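Local atomic coordinates of tRNA (uracil(54)-C(5))-methyltransferase (Pyrococcus abyssi, PDB entry 2JJQ), a protein that catalyses the S-adenosyl-L-methionine-dependent methylation of uridine 54 in tRNA to 5-methyluridine. Residues F270-S275 and V301-I306; E256-V261 and Q277-V282; K293-Y298 and K316-N321. All blocks are in the same frame, centred on the assembly; numbering follows the deposited sequence.

Contact 1. Residues F270-S275 and V301-I306; sequences FFQTNS and VGTFGI. With SAH (S-adenosyl-L-homocysteine), chain B.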
loop_
_atom_site.group_PDB
_atom_site.type_symbol
_atom_site.label_atom_id
_atom_site.label_comp_id
_atom_site.label_asym_id
_atom_site.label_seq_id
_atom_site.Cartn_x
_atom_site.Cartn_y
_atom_site.Cartn_z
ATOM N N PHE A 270 5.590 -1.635 8.290
ATOM C CA PHE A 270 4.548 -1.357 7.254
ATOM C C PHE A 270 3.427 -0.559 7.915
ATOM O O PHE A 270 3.105 -0.810 9.066
ATOM C CB PHE A 270 3.985 -2.650 6.664
ATOM C CG PHE A 270 2.745 -2.433 5.831
ATOM C CD1 PHE A 270 2.855 -1.996 4.519
ATOM C CD2 PHE A 270 1.476 -2.537 6.396
ATOM C CE1 PHE A 270 1.712 -1.753 3.765
ATOM C CE2 PHE A 270 0.333 -2.297 5.637
ATOM C CZ PHE A 270 0.447 -1.915 4.344
ATOM N N PHE A 271 2.849 0.403 7.201
ATOM C CA PHE A 271 1.622 1.078 7.664
ATOM C C PHE A 271 0.759 1.345 6.385
ATOM O O PHE A 271 1.320 1.581 5.284
ATOM C CB PHE A 271 1.935 2.419 8.371
ATOM C CG PHE A 271 0.713 3.002 9.077
ATOM C CD1 PHE A 271 0.229 2.408 10.226
ATOM C CD2 PHE A 271 0.028 4.086 8.535
ATOM C CE1 PHE A 271 -0.928 2.902 10.867
ATOM C CE2 PHE A 271 -1.138 4.593 9.186
ATOM C CZ PHE A 271 -1.600 3.981 10.335
ATOM N N GLN A 272 -0.570 1.212 6.505
ATOM C CA GLN A 272 -1.403 1.473 5.356
ATOM C C GLN A 272 -0.902 2.774 4.660
ATOM O O GLN A 272 -0.636 3.785 5.338
ATOM C CB GLN A 272 -2.860 1.682 5.798
ATOM C CG GLN A 272 -3.390 0.579 6.715
ATOM C CD GLN A 272 -3.700 -0.604 5.877
ATOM O OE1 GLN A 272 -3.918 -0.464 4.669
ATOM N NE2 GLN A 272 -3.693 -1.793 6.481
ATOM N N THR A 273 -0.824 2.764 3.325
ATOM C CA THR A 273 -0.175 3.868 2.600
ATOM C C THR A 273 -1.067 5.076 2.340
ATOM O O THR A 273 -0.556 6.117 1.965
ATOM C CB THR A 273 0.400 3.408 1.275
ATOM O OG1 THR A 273 -0.642 2.779 0.511
ATOM C CG2 THR A 273 1.502 2.366 1.525
ATOM N N ASN A 274 -2.377 4.918 2.473
ATOM C CA ASN A 274 -3.298 6.028 2.237
ATOM C C ASN A 274 -3.914 6.405 3.577
ATOM O O ASN A 274 -4.822 5.763 4.069
ATOM C CB ASN A 274 -4.319 5.624 1.169
ATOM C CG ASN A 274 -5.369 6.691 0.910
ATOM O OD1 ASN A 274 -5.586 7.609 1.721
ATOM N ND2 ASN A 274 -6.098 6.515 -0.194
ATOM N N SER A 275 -3.376 7.442 4.191
ATOM C CA SER A 275 -3.803 7.702 5.572
ATOM C C SER A 275 -5.278 8.062 5.604
ATOM O O SER A 275 -5.974 7.751 6.586
ATOM C CB SER A 275 -2.978 8.828 6.202
ATOM O OG SER A 275 -1.623 8.398 6.327
ATOM N N VAL A 301 1.245 -4.342 12.412
ATOM C CA VAL A 301 1.533 -3.439 13.532
ATOM C C VAL A 301 0.268 -3.069 14.315
ATOM O O VAL A 301 0.335 -2.274 15.233
ATOM C CB VAL A 301 2.164 -2.160 13.013
ATOM C CG1 VAL A 301 3.502 -2.479 12.258
ATOM C CG2 VAL A 301 1.180 -1.368 12.139
ATOM N N GLY A 302 -0.871 -3.676 13.977
ATOM C CA GLY A 302 -2.041 -3.636 14.898
ATOM C C GLY A 302 -3.055 -2.551 14.529
ATOM O O GLY A 302 -3.873 -2.114 15.360
ATOM N N THR A 303 -3.008 -2.149 13.280
ATOM C CA THR A 303 -3.901 -1.107 12.766
ATOM C C THR A 303 -5.333 -1.327 13.262
ATOM O O THR A 303 -5.927 -0.443 13.898
ATOM C CB THR A 303 -3.896 -1.033 11.264
ATOM O OG1 THR A 303 -2.552 -1.102 10.753
ATOM C CG2 THR A 303 -4.486 0.338 10.870
ATOM N N PHE A 304 -5.879 -2.504 13.005
ATOM C CA PHE A 304 -7.265 -2.771 13.449
ATOM C C PHE A 304 -7.338 -2.991 14.941
ATOM O O PHE A 304 -8.165 -2.421 15.613
ATOM C CB PHE A 304 -7.839 -3.988 12.701
ATOM C CG PHE A 304 -7.794 -3.827 11.211
ATOM C CD1 PHE A 304 -8.309 -2.676 10.635
ATOM C CD2 PHE A 304 -7.309 -4.816 10.393
ATOM C CE1 PHE A 304 -8.255 -2.490 9.284
ATOM C CE2 PHE A 304 -7.262 -4.638 9.005
ATOM C CZ PHE A 304 -7.707 -3.484 8.451
ATOM N N GLY A 305 -6.477 -3.873 15.449
ATOM C CA GLY A 305 -6.544 -4.313 16.846
ATOM C C GLY A 305 -6.395 -3.170 17.827
ATOM O O GLY A 305 -7.136 -3.101 18.811
ATOM N N ILE A 306 -5.520 -2.216 17.515
ATOM C CA ILE A 306 -5.271 -1.143 18.451
ATOM C C ILE A 306 -6.471 -0.194 18.446
ATOM O O ILE A 306 -6.874 0.302 19.500
ATOM C CB ILE A 306 -3.998 -0.428 18.134
ATOM C CG1 ILE A 306 -2.806 -1.389 18.386
ATOM C CG2 ILE A 306 -3.827 0.844 19.025
ATOM C CD1 ILE A 306 -1.560 -0.936 17.697
HETATM N N SAH B . -3.685 -5.869 9.215
HETATM C CA SAH B . -2.280 -5.444 8.910
HETATM C CB SAH B . -1.884 -5.829 7.485
HETATM C CG SAH B . -1.822 -7.326 7.273
HETATM S SD SAH B . -0.725 -7.613 5.874
HETATM C C SAH B . -2.218 -3.937 9.009
HETATM O O SAH B . -1.155 -3.298 8.990
HETATM O OXT SAH B . -3.270 -3.318 9.084
HETATM C "C5'" SAH B . -0.646 -9.382 5.998
HETATM C "C4'" SAH B . 0.143 -9.792 7.255
HETATM O "O4'" SAH B . 0.374 -11.225 7.299
HETATM C "C3'" SAH B . 1.531 -9.162 7.363
HETATM O "O3'" SAH B . 1.576 -8.350 8.553
HETATM C "C2'" SAH B . 2.499 -10.371 7.413
HETATM O "O2'" SAH B . 3.622 -10.231 8.289
HETATM C "C1'" SAH B . 1.639 -11.482 7.938
HETATM N N9 SAH B . 1.883 -12.838 7.460
HETATM C C8 SAH B . 2.289 -13.231 6.228
HETATM N N7 SAH B . 2.265 -14.590 6.171
HETATM C C5 SAH B . 1.811 -15.056 7.345
HETATM C C6 SAH B . 1.533 -16.378 7.945
HETATM N N6 SAH B . 1.775 -17.478 7.190
HETATM N N1 SAH B . 1.057 -16.399 9.233
HETATM C C2 SAH B . 0.834 -15.278 9.953
HETATM N N3 SAH B . 1.085 -14.057 9.461
HETATM C C4 SAH B . 1.547 -13.901 8.197
HETATM O O HOH W 1 1.464 -3.617 9.589
HETATM O O HOH W 2 -0.958 -0.791 8.765
#
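V301 sets both methyls against the carbonyl oxygen of F270, CG1 at 3.6 Å from F270 O, where the glycine-rich turn of a class I methyltransferase fold meets the loop 270-275 around the carboxylate of S-adenosyl-L-homocysteine (SAH). The apolar part is thin: V301 CG2 lies at the edge of the F271 ring, near its plane, and the aliphatic CG of Q272 stands 4.3 Å from T303 CG2.

Polar bonding runs through the ligand and two waters. Q272 NE2 donates to SAH OXT over 3.0 Å, on a chain bent at chi2 (-77°), and T303 OG1 donates to the same oxygen. The other carboxylate oxygen, SAH O, accepts from both waters; the first water joins it to F270 O and V301 N. D360 and the backbone of D346 bind SAH elsewhere.

Two rings border the ligand: F270 turns its edge to SAH O, whereas F304 offers a face to SAH OXT. G302 is the N-cap of helix 303-310. The second water donates to T303 OG1 (2.6 Å) and to SAH O, and accepts from Q272 N.

Contact 2. Residues E256-V261 and Q277-V282; sequences ERLDDV and QAVNLV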
loop_
_atom_site.group_PDB
_atom_site.type_symbol
_atom_site.label_atom_id
_atom_site.label_comp_id
_atom_site.label_asym_id
_atom_site.label_seq_id
_atom_site.Cartn_x
_atom_site.Cartn_y
_atom_site.Cartn_z
ATOM N N GLU A 256 1.528 8.526 13.002
ATOM C CA GLU A 256 0.328 8.868 12.222
ATOM C C GLU A 256 -0.819 8.715 13.212
ATOM O O GLU A 256 -0.751 7.928 14.162
ATOM C CB GLU A 256 0.101 7.896 11.050
ATOM C CG GLU A 256 -1.201 8.179 10.243
ATOM C CD GLU A 256 -1.175 9.587 9.633
ATOM O OE1 GLU A 256 -0.872 9.690 8.428
ATOM O OE2 GLU A 256 -1.410 10.569 10.378
ATOM N N ARG A 257 -1.875 9.478 12.996
ATOM C CA ARG A 257 -3.009 9.380 13.892
ATOM C C ARG A 257 -4.278 9.124 13.110
ATOM O O ARG A 257 -4.590 9.887 12.165
ATOM C CB ARG A 257 -3.135 10.694 14.697
ATOM C CG ARG A 257 -4.408 10.768 15.487
ATOM C CD ARG A 257 -4.362 11.971 16.443
ATOM N NE ARG A 257 -3.744 11.538 17.679
ATOM C CZ ARG A 257 -4.413 11.499 18.831
ATOM N NH1 ARG A 257 -5.672 11.938 18.868
ATOM N NH2 ARG A 257 -3.835 11.061 19.936
ATOM N N LEU A 258 -4.992 8.038 13.459
ATOM C CA LEU A 258 -6.327 7.765 12.873
ATOM C C LEU A 258 -7.379 8.032 13.923
ATOM O O LEU A 258 -7.471 7.308 14.910
ATOM C CB LEU A 258 -6.410 6.285 12.445
ATOM C CG LEU A 258 -5.246 5.833 11.506
ATOM C CD1 LEU A 258 -5.638 4.391 10.989
ATOM C CD2 LEU A 258 -5.050 6.793 10.346
ATOM N N ASP A 259 -8.155 9.091 13.713
ATOM C CA ASP A 259 -9.076 9.585 14.745
ATOM C C ASP A 259 -8.284 9.907 16.041
ATOM O O ASP A 259 -7.464 10.864 16.068
ATOM C CB ASP A 259 -10.231 8.607 14.937
ATOM C CG ASP A 259 -11.196 8.598 13.752
ATOM O OD1 ASP A 259 -11.294 9.618 13.016
ATOM O OD2 ASP A 259 -11.871 7.568 13.536
ATOM N N ASP A 260 -8.475 9.128 17.110
ATOM C CA ASP A 260 -7.745 9.391 18.347
ATOM C C ASP A 260 -6.657 8.351 18.624
ATOM O O ASP A 260 -6.174 8.240 19.774
ATOM C CB ASP A 260 -8.717 9.422 19.520
ATOM C CG ASP A 260 -9.563 8.148 19.652
ATOM O OD1 ASP A 260 -9.651 7.317 18.731
ATOM O OD2 ASP A 260 -10.195 7.989 20.716
ATOM N N VAL A 261 -6.333 7.515 17.625
ATOM C CA VAL A 261 -5.382 6.428 17.895
ATOM C C VAL A 261 -4.047 6.721 17.212
ATOM O O VAL A 261 -4.062 7.004 16.002
ATOM C CB VAL A 261 -5.978 5.095 17.364
ATOM C CG1 VAL A 261 -5.006 3.976 17.576
ATOM C CG2 VAL A 261 -7.345 4.807 18.076
ATOM N N GLN A 277 -7.921 7.246 3.654
ATOM C CA GLN A 277 -8.807 6.064 3.581
ATOM C C GLN A 277 -8.581 5.146 4.741
ATOM O O GLN A 277 -9.474 4.374 5.087
ATOM C CB GLN A 277 -8.459 5.197 2.436
ATOM C CG GLN A 277 -9.217 5.314 1.259
ATOM C CD GLN A 277 -10.762 5.180 1.316
ATOM O OE1 GLN A 277 -11.481 5.242 2.350
ATOM N NE2 GLN A 277 -11.265 5.128 0.115
ATOM N N ALA A 278 -7.361 5.142 5.290
ATOM C CA ALA A 278 -7.083 4.258 6.427
ATOM C C ALA A 278 -8.072 4.599 7.543
ATOM O O ALA A 278 -8.440 3.733 8.313
ATOM C CB ALA A 278 -5.657 4.451 6.886
ATOM N N VAL A 279 -8.422 5.880 7.674
ATOM C CA VAL A 279 -9.372 6.312 8.710
ATOM C C VAL A 279 -10.703 5.593 8.420
ATOM O O VAL A 279 -11.326 5.037 9.338
ATOM C CB VAL A 279 -9.538 7.838 8.743
ATOM C CG1 VAL A 279 -10.691 8.235 9.667
ATOM C CG2 VAL A 279 -8.199 8.488 9.216
ATOM N N ASN A 280 -11.152 5.619 7.167
ATOM C CA ASN A 280 -12.436 4.929 6.854
ATOM C C ASN A 280 -12.328 3.415 7.094
ATOM O O ASN A 280 -13.282 2.787 7.530
ATOM C CB ASN A 280 -12.820 5.187 5.416
ATOM C CG ASN A 280 -13.292 6.598 5.198
ATOM O OD1 ASN A 280 -13.700 7.296 6.157
ATOM N ND2 ASN A 280 -13.274 7.037 3.953
ATOM N N LEU A 281 -11.157 2.852 6.798
ATOM C CA LEU A 281 -10.953 1.390 6.916
ATOM C C LEU A 281 -11.045 0.938 8.370
ATOM O O LEU A 281 -11.769 -0.004 8.693
ATOM C CB LEU A 281 -9.572 1.055 6.296
ATOM C CG LEU A 281 -9.135 -0.403 6.353
ATOM C CD1 LEU A 281 -10.181 -1.211 5.600
ATOM C CD2 LEU A 281 -7.740 -0.465 5.727
ATOM N N VAL A 282 -10.367 1.631 9.292
ATOM C CA VAL A 282 -10.447 1.216 10.719
ATOM C C VAL A 282 -11.848 1.474 11.265
ATOM O O VAL A 282 -12.321 0.710 12.064
ATOM C CB VAL A 282 -9.367 1.853 11.634
ATOM C CG1 VAL A 282 -7.989 1.422 11.147
ATOM C CG2 VAL A 282 -9.419 3.403 11.641
#
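With its CG turned anti to the carbonyl carbon (chi1 -53°) and CD1 anti to CA (chi2 -171°), L258 pushes two methyls from the end of strand 254-258 onto helix 275-288, where V279 holds CG2 anti to its own carbonyl carbon to meet them. The branches divide the work. L258 CD2 packs against V279 CG2 at 3.8 Å, the two side chains lying alongside and pointing opposite ways. L258 CD1 reaches further along the helix to V282 CG1, also at 3.8 Å, and these side chains are nearly perpendicular. The same methyl lies 4.1 Å from A278 CB and 3.9 Å from A278 O, so one leucine fits among residues on successive turns.

The short segments of strand and helix run at 45° to each other, their axes 8.8 Å apart at closest. A type II' beta turn from L258 to V261 follows, closing the hairpin of strands 254-258 and 261-265; L258 N donates to V261 O and V261 N returns a bond to L258 O. In this turn D259 lays its carboxylate beside V279 CG1, with OD1 at 3.7 Å. That oxygen forms a salt bridge with R283, one helical turn beyond V279, and OD2 is hydrogen-bonded to Y307 OH.

The helix face used here also borders the cofactor site, since V282 packs on T303 and A278 on Q272, both residues that bind S-adenosyl-L-methionine. Direct contact between the segments is almost wholly apolar, and the charge of D259 is met by R283 just beyond, so the leucine buries its branches in an apolar setting while the ionic pair lies at the partly exposed turn.

Contact 3. Residues K293-Y298 and K316-N321; sequences KILDMY and KGFDSN. With SAH (S-adenosyl-L-homocysteine), chain B.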
loop_
_atom_site.group_PDB
_atom_site.type_symbol
_atom_site.label_atom_id
_atom_site.label_comp_id
_atom_site.label_asym_id
_atom_site.label_seq_id
_atom_site.Cartn_x
_atom_site.Cartn_y
_atom_site.Cartn_z
ATOM N N LYS A 293 -14.931 -9.982 22.475
ATOM C CA LYS A 293 -13.627 -10.700 22.254
ATOM C C LYS A 293 -13.245 -10.758 20.778
ATOM O O LYS A 293 -13.916 -11.411 19.997
ATOM C CB LYS A 293 -13.665 -12.116 22.825
ATOM C CG LYS A 293 -13.776 -12.129 24.344
ATOM C CD LYS A 293 -13.912 -13.537 24.873
ATOM C CE LYS A 293 -13.710 -13.497 26.378
ATOM N NZ LYS A 293 -13.880 -14.825 27.058
ATOM N N ILE A 294 -12.171 -10.067 20.399
ATOM C CA ILE A 294 -11.825 -9.940 18.983
ATOM C C ILE A 294 -10.472 -10.542 18.760
ATOM O O ILE A 294 -9.565 -10.289 19.566
ATOM C CB ILE A 294 -11.711 -8.448 18.573
ATOM C CG1 ILE A 294 -12.948 -7.625 19.004
ATOM C CG2 ILE A 294 -11.492 -8.264 17.050
ATOM C CD1 ILE A 294 -14.282 -8.115 18.394
ATOM N N LEU A 295 -10.329 -11.327 17.693
ATOM C CA LEU A 295 -8.973 -11.716 17.221
ATOM C C LEU A 295 -8.597 -10.890 15.989
ATOM O O LEU A 295 -9.352 -10.877 15.018
ATOM C CB LEU A 295 -8.912 -13.192 16.836
ATOM C CG LEU A 295 -7.670 -13.706 16.103
ATOM C CD1 LEU A 295 -6.459 -13.561 16.994
ATOM C CD2 LEU A 295 -7.933 -15.186 15.832
ATOM N N ASP A 296 -7.445 -10.211 16.047
ATOM C CA ASP A 296 -6.897 -9.438 14.935
ATOM C C ASP A 296 -5.800 -10.351 14.320
ATOM O O ASP A 296 -4.598 -10.262 14.689
ATOM C CB ASP A 296 -6.333 -8.088 15.430
ATOM C CG ASP A 296 -5.825 -7.170 14.280
ATOM O OD1 ASP A 296 -6.162 -7.473 13.094
ATOM O OD2 ASP A 296 -5.133 -6.139 14.590
ATOM N N MET A 297 -6.212 -11.202 13.375
ATOM C CA MET A 297 -5.314 -12.173 12.742
ATOM C C MET A 297 -4.607 -11.511 11.540
ATOM O O MET A 297 -5.248 -10.807 10.758
ATOM C CB MET A 297 -6.095 -13.451 12.363
ATOM C CG MET A 297 -5.162 -14.581 11.781
ATOM S SD MET A 297 -3.774 -14.908 12.894
ATOM C CE MET A 297 -2.588 -15.687 11.797
ATOM N N TYR A 298 -3.313 -11.797 11.380
ATOM C CA TYR A 298 -2.444 -11.078 10.444
ATOM C C TYR A 298 -2.471 -9.584 10.835
ATOM O O TYR A 298 -2.654 -8.723 10.001
ATOM C CB TYR A 298 -2.923 -11.234 9.015
ATOM C CG TYR A 298 -3.216 -12.672 8.574
ATOM C CD1 TYR A 298 -2.184 -13.518 8.175
ATOM C CD2 TYR A 298 -4.536 -13.141 8.486
ATOM C CE1 TYR A 298 -2.449 -14.819 7.764
ATOM C CE2 TYR A 298 -4.804 -14.409 8.030
ATOM C CZ TYR A 298 -3.757 -15.237 7.676
ATOM O OH TYR A 298 -4.059 -16.489 7.217
ATOM N N LYS A 316 -6.951 -9.589 20.953
ATOM C CA LYS A 316 -5.694 -10.327 20.868
ATOM C C LYS A 316 -5.337 -10.312 19.387
ATOM O O LYS A 316 -6.201 -10.518 18.555
ATOM C CB LYS A 316 -5.927 -11.747 21.318
ATOM C CG LYS A 316 -6.193 -11.860 22.858
ATOM C CD LYS A 316 -6.274 -13.328 23.243
ATOM C CE LYS A 316 -6.343 -13.510 24.781
ATOM N NZ LYS A 316 -6.952 -14.861 25.014
ATOM N N GLY A 317 -4.079 -10.096 19.052
ATOM C CA GLY A 317 -3.686 -10.126 17.653
ATOM C C GLY A 317 -2.469 -11.012 17.477
ATOM O O GLY A 317 -1.686 -11.224 18.419
ATOM N N PHE A 318 -2.323 -11.527 16.273
ATOM C CA PHE A 318 -1.183 -12.377 15.941
ATOM C C PHE A 318 -0.659 -12.064 14.538
ATOM O O PHE A 318 -1.416 -11.739 13.620
ATOM C CB PHE A 318 -1.605 -13.840 15.893
ATOM C CG PHE A 318 -2.034 -14.415 17.247
ATOM C CD1 PHE A 318 -1.107 -14.985 18.086
ATOM C CD2 PHE A 318 -3.371 -14.437 17.606
ATOM C CE1 PHE A 318 -1.483 -15.539 19.300
ATOM C CE2 PHE A 318 -3.782 -14.971 18.845
ATOM C CZ PHE A 318 -2.840 -15.522 19.693
ATOM N N ASP A 319 0.636 -12.272 14.342
ATOM C CA ASP A 319 1.245 -12.084 13.043
ATOM C C ASP A 319 2.561 -12.874 13.083
ATOM O O ASP A 319 3.153 -13.050 14.166
ATOM C CB ASP A 319 1.521 -10.595 12.818
ATOM C CG ASP A 319 1.812 -10.267 11.342
ATOM O OD1 ASP A 319 2.952 -10.514 10.859
ATOM O OD2 ASP A 319 0.908 -9.691 10.691
ATOM N N SER A 320 3.022 -13.353 11.935
ATOM C CA SER A 320 4.260 -14.164 11.928
ATOM C C SER A 320 5.496 -13.262 11.931
ATOM O O SER A 320 6.632 -13.721 12.130
ATOM C CB SER A 320 4.247 -15.106 10.701
ATOM O OG SER A 320 4.197 -14.383 9.486
ATOM N N ASN A 321 5.314 -11.969 11.693
ATOM C CA ASN A 321 6.457 -11.055 11.682
ATOM C C ASN A 321 6.796 -10.486 13.069
ATOM O O ASN A 321 6.036 -9.672 13.610
ATOM C CB ASN A 321 6.205 -9.880 10.698
ATOM C CG ASN A 321 7.488 -9.055 10.410
ATOM O OD1 ASN A 321 7.888 -8.253 11.189
ATOM N ND2 ASN A 321 8.124 -9.300 9.262
HETATM N N SAH B . -3.685 -5.869 9.215
HETATM C CA SAH B . -2.280 -5.444 8.910
HETATM C CB SAH B . -1.884 -5.829 7.485
HETATM C CG SAH B . -1.822 -7.326 7.273
HETATM S SD SAH B . -0.725 -7.613 5.874
HETATM C C SAH B . -2.218 -3.937 9.009
HETATM O O SAH B . -1.155 -3.298 8.990
HETATM O OXT SAH B . -3.270 -3.318 9.084
HETATM C "C5'" SAH B . -0.646 -9.382 5.998
HETATM C "C4'" SAH B . 0.143 -9.792 7.255
HETATM O "O4'" SAH B . 0.374 -11.225 7.299
HETATM C "C3'" SAH B . 1.531 -9.162 7.363
HETATM O "O3'" SAH B . 1.576 -8.350 8.553
HETATM C "C2'" SAH B . 2.499 -10.371 7.413
HETATM O "O2'" SAH B . 3.622 -10.231 8.289
HETATM C "C1'" SAH B . 1.639 -11.482 7.938
HETATM N N9 SAH B . 1.883 -12.838 7.460
HETATM C C8 SAH B . 2.289 -13.231 6.228
HETATM N N7 SAH B . 2.265 -14.590 6.171
HETATM C C5 SAH B . 1.811 -15.056 7.345
HETATM C C6 SAH B . 1.533 -16.378 7.945
HETATM N N6 SAH B . 1.775 -17.478 7.190
HETATM N N1 SAH B . 1.057 -16.399 9.233
HETATM C C2 SAH B . 0.834 -15.278 9.953
HETATM N N3 SAH B . 1.085 -14.057 9.461
HETATM C C4 SAH B . 1.547 -13.901 8.197
#
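Strand 293-297 and residues 316-319 of strand 314-319 run parallel, the axes of these segments 4.6 Å apart and at 15°, joined by hydrogen bonds from K316 N to I294 O, D296 N to K316 O (2.8 Å) and F318 N to D296 O. On the sheet face that carries L295, M297 and F318, L295 CD1 lies at the edge of the F318 ring, in its plane. M297 SD rests 3.9 Å from F318 CB, and its CE lies over the centre of one face of the Y298 ring. With CG anti to the backbone N (chi1 -165°), D319 uses OD1 for SAH O2' (2.7 Å) and OD2 for SAH O3' (2.6 Å). This grip of both ribose hydroxyls by an acidic residue at the end of the second strand is characteristic of class I methyltransferases. OD1 also accepts from N321 N in an Asx turn, and OD2 from G300 N. Y298 O takes the ligand's amino group, SAH N, at 3.1 Å, and the OH of Y298 is hydrogen-bonded to D346. The pair belongs to a beta-alpha-beta crossover through helix 303-310, whose G305 N binds D296 OD2; strands 356-359 and 339-343 flank it within the mixed sheet.

Overall arrangement
All three contacts are largely buried in the catalytic domain, with exposed residues limited to a few such as F270 and K316. Contact 1 holds the carboxylate of SAH, contact 3 the ribose hydroxyls and the amino group, and the two share the beta-alpha-beta unit of strand 293-297, helix 303-310 and strand 314-319. Contact 2 packs against contact 1 through T303 on V282 and I306 on V261, with S275 bonded to E256, and does not touch contact 3. Chemistry follows place: water- and ligand-mediated polar bonding in contact 1, apolar helix packing in contact 2, backbone sheet bonds plus direct ligand bonds in contact 3.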